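Local coordinates for MmcQ/YjbR family DNA-binding protein (Pseudomonas syringae pv. tomato, PDB 3H9X) that is of unknown function but probably binds DNA through a double-wing motif, at residues Y40-D45 / Y84-E89. Numbering follows the deposited sequence.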
# COMPACT_ATOMS: atom_id res chain seq x y z
N TYR A 40 0.69 6.32 5.97
CA TYR A 40 1.93 5.77 5.44
C TYR A 40 1.65 4.45 4.73
O TYR A 40 2.55 3.82 4.19
CB TYR A 40 2.97 5.60 6.58
CG TYR A 40 2.67 4.50 7.58
CD1 TYR A 40 2.99 3.17 7.30
CD2 TYR A 40 2.08 4.79 8.81
CE1 TYR A 40 2.73 2.15 8.22
CE2 TYR A 40 1.81 3.77 9.74
CZ TYR A 40 2.14 2.44 9.43
OH TYR A 40 1.86 1.41 10.31
N ALA A 41 0.38 4.08 4.71
CA ALA A 41 -0.09 2.84 4.10
C ALA A 41 -1.60 2.88 3.83
O ALA A 41 -2.38 3.22 4.73
CB ALA A 41 0.25 1.67 5.01
N LEU A 42 -2.00 2.54 2.61
CA LEU A 42 -3.40 2.52 2.20
C LEU A 42 -3.76 1.14 1.64
O LEU A 42 -3.34 0.76 0.55
CB LEU A 42 -3.65 3.56 1.10
CG LEU A 42 -4.98 4.32 1.01
CD1 LEU A 42 -5.11 4.84 -0.41
CD2 LEU A 42 -6.17 3.46 1.36
N LEU A 43 -4.54 0.39 2.41
CA LEU A 43 -4.96 -0.94 2.02
C LEU A 43 -6.30 -0.82 1.33
O LEU A 43 -7.21 -0.19 1.85
CB LEU A 43 -5.11 -1.81 3.27
CG LEU A 43 -5.64 -3.22 3.09
CD1 LEU A 43 -4.64 -4.01 2.32
CD2 LEU A 43 -5.92 -3.84 4.43
N MSE A 44 -6.42 -1.42 0.15
CA MSE A 44 -7.67 -1.39 -0.61
C MSE A 44 -7.93 -2.65 -1.39
O MSE A 44 -7.01 -3.34 -1.81
CB MSE A 44 -7.66 -0.25 -1.62
CG MSE A 44 -7.57 1.13 -1.05
SE MSE A 44 -7.43 2.45 -2.50
CE MSE A 44 -5.53 2.36 -2.80
N ASP A 45 -9.21 -2.92 -1.60
CA ASP A 45 -9.66 -4.06 -2.39
C ASP A 45 -10.27 -3.41 -3.63
O ASP A 45 -11.33 -2.80 -3.54
CB ASP A 45 -10.74 -4.81 -1.62
CG ASP A 45 -11.40 -5.88 -2.46
OD1 ASP A 45 -10.68 -6.83 -2.86
OD2 ASP A 45 -12.62 -5.78 -2.71
N TYR A 84 -2.65 4.40 -7.07
CA TYR A 84 -4.08 4.43 -7.32
C TYR A 84 -4.75 5.22 -6.21
O TYR A 84 -4.59 4.89 -5.03
CB TYR A 84 -4.63 3.01 -7.34
CG TYR A 84 -6.12 2.96 -7.57
CD1 TYR A 84 -6.66 3.25 -8.82
CD2 TYR A 84 -7.00 2.65 -6.52
CE1 TYR A 84 -8.03 3.24 -9.03
CE2 TYR A 84 -8.37 2.64 -6.72
CZ TYR A 84 -8.88 2.94 -7.98
OH TYR A 84 -10.24 2.96 -8.17
N HIS A 85 -5.52 6.24 -6.59
CA HIS A 85 -6.22 7.12 -5.65
C HIS A 85 -5.28 7.97 -4.80
O HIS A 85 -5.70 8.58 -3.82
CB HIS A 85 -7.15 6.33 -4.71
CG HIS A 85 -8.54 6.11 -5.24
ND1 HIS A 85 -9.60 5.78 -4.42
CD2 HIS A 85 -9.03 6.11 -6.50
CE1 HIS A 85 -10.68 5.57 -5.16
NE2 HIS A 85 -10.36 5.77 -6.43
N MSE A 86 -4.01 7.99 -5.17
CA MSE A 86 -3.04 8.80 -4.44
C MSE A 86 -2.18 9.49 -5.47
O MSE A 86 -2.28 9.19 -6.66
CB MSE A 86 -2.17 7.92 -3.54
CG MSE A 86 -2.93 7.23 -2.42
SE MSE A 86 -3.60 8.47 -1.09
CE MSE A 86 -2.17 8.29 0.22
N ASN A 87 -1.35 10.43 -5.02
CA ASN A 87 -0.48 11.19 -5.90
C ASN A 87 0.57 10.29 -6.55
O ASN A 87 1.38 9.66 -5.86
CB ASN A 87 0.20 12.30 -5.11
CG ASN A 87 1.01 13.21 -5.98
OD1 ASN A 87 2.08 12.84 -6.48
ND2 ASN A 87 0.51 14.41 -6.19
N LYS A 88 0.58 10.26 -7.88
CA LYS A 88 1.51 9.38 -8.57
C LYS A 88 3.01 9.68 -8.46
O LYS A 88 3.84 8.78 -8.63
CB LYS A 88 1.08 9.26 -10.04
CG LYS A 88 -0.40 8.95 -10.24
CD LYS A 88 -0.58 7.99 -11.42
CE LYS A 88 -1.96 8.08 -12.11
NZ LYS A 88 -2.18 9.35 -12.96
N GLU A 89 3.37 10.93 -8.17
CA GLU A 89 4.78 11.29 -8.07
C GLU A 89 5.37 10.98 -6.69
O GLU A 89 6.58 11.01 -6.50
CB GLU A 89 4.95 12.77 -8.38
CG GLU A 89 4.67 13.12 -9.83
CD GLU A 89 4.55 14.61 -10.05
OE1 GLU A 89 5.51 15.34 -9.71
OE2 GLU A 89 3.49 15.04 -10.56
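In the five-stranded antiparallel sheet of this double-wing fold, the loop that joins strands 80-82 and 91-95 drapes over one face of strand 39-47, and Met-44 and Leu-42 of that strand rise to meet Tyr-84, His-85 and Met-86. Both methionines are selenomethionines. Met-44 carries the larger share. Its CG stands anti to its own carbonyl carbon (chi1 -63°), and the chain runs extended before bending at the selenium, which brings the terminal methyl toward the loop backbone. There CE lies near the plane of the Tyr-84 ring, at its edge, 4.0 Å from CD2, and also 3.5 Å from the Tyr-84 backbone O. The selenium is 5.3 Å from the ring centroid and 81° off its normal, a Met-aromatic contact made at the rim. Methionine, unbranched and with a polarisable sulfur that selenium replaces here, suits this place, since it can follow both a ring edge and a backbone carbonyl.

The selenium also approaches the His-85 imidazole obliquely, 5.1 Å from that ring's centroid. His-85 in turn lays CD2 over one face of Tyr-84, displaced toward the rim, so the two rings lean on each other beside Met-44. A flat tyrosine can thus give its edge to Met-44 and a face to His-85, whose polar imidazole tolerates exposure. One residue on, Met-86 folds back at its second and third torsions, and its CG reaches CD1 of Leu-42 at 3.8 Å; the branched leucine offers a compact methyl to this bent chain. Asp-63 of strand 58-65 touches Leu-42, Met-44 and Met-86, while Thr-93 OG1 accepts a hydrogen bond from the Tyr-84 backbone N.

With no hydrogen bond between the two segments, largely dispersion and Met-aromatic contact join them, so side-chain fit rather than directional bonding sets how they meet.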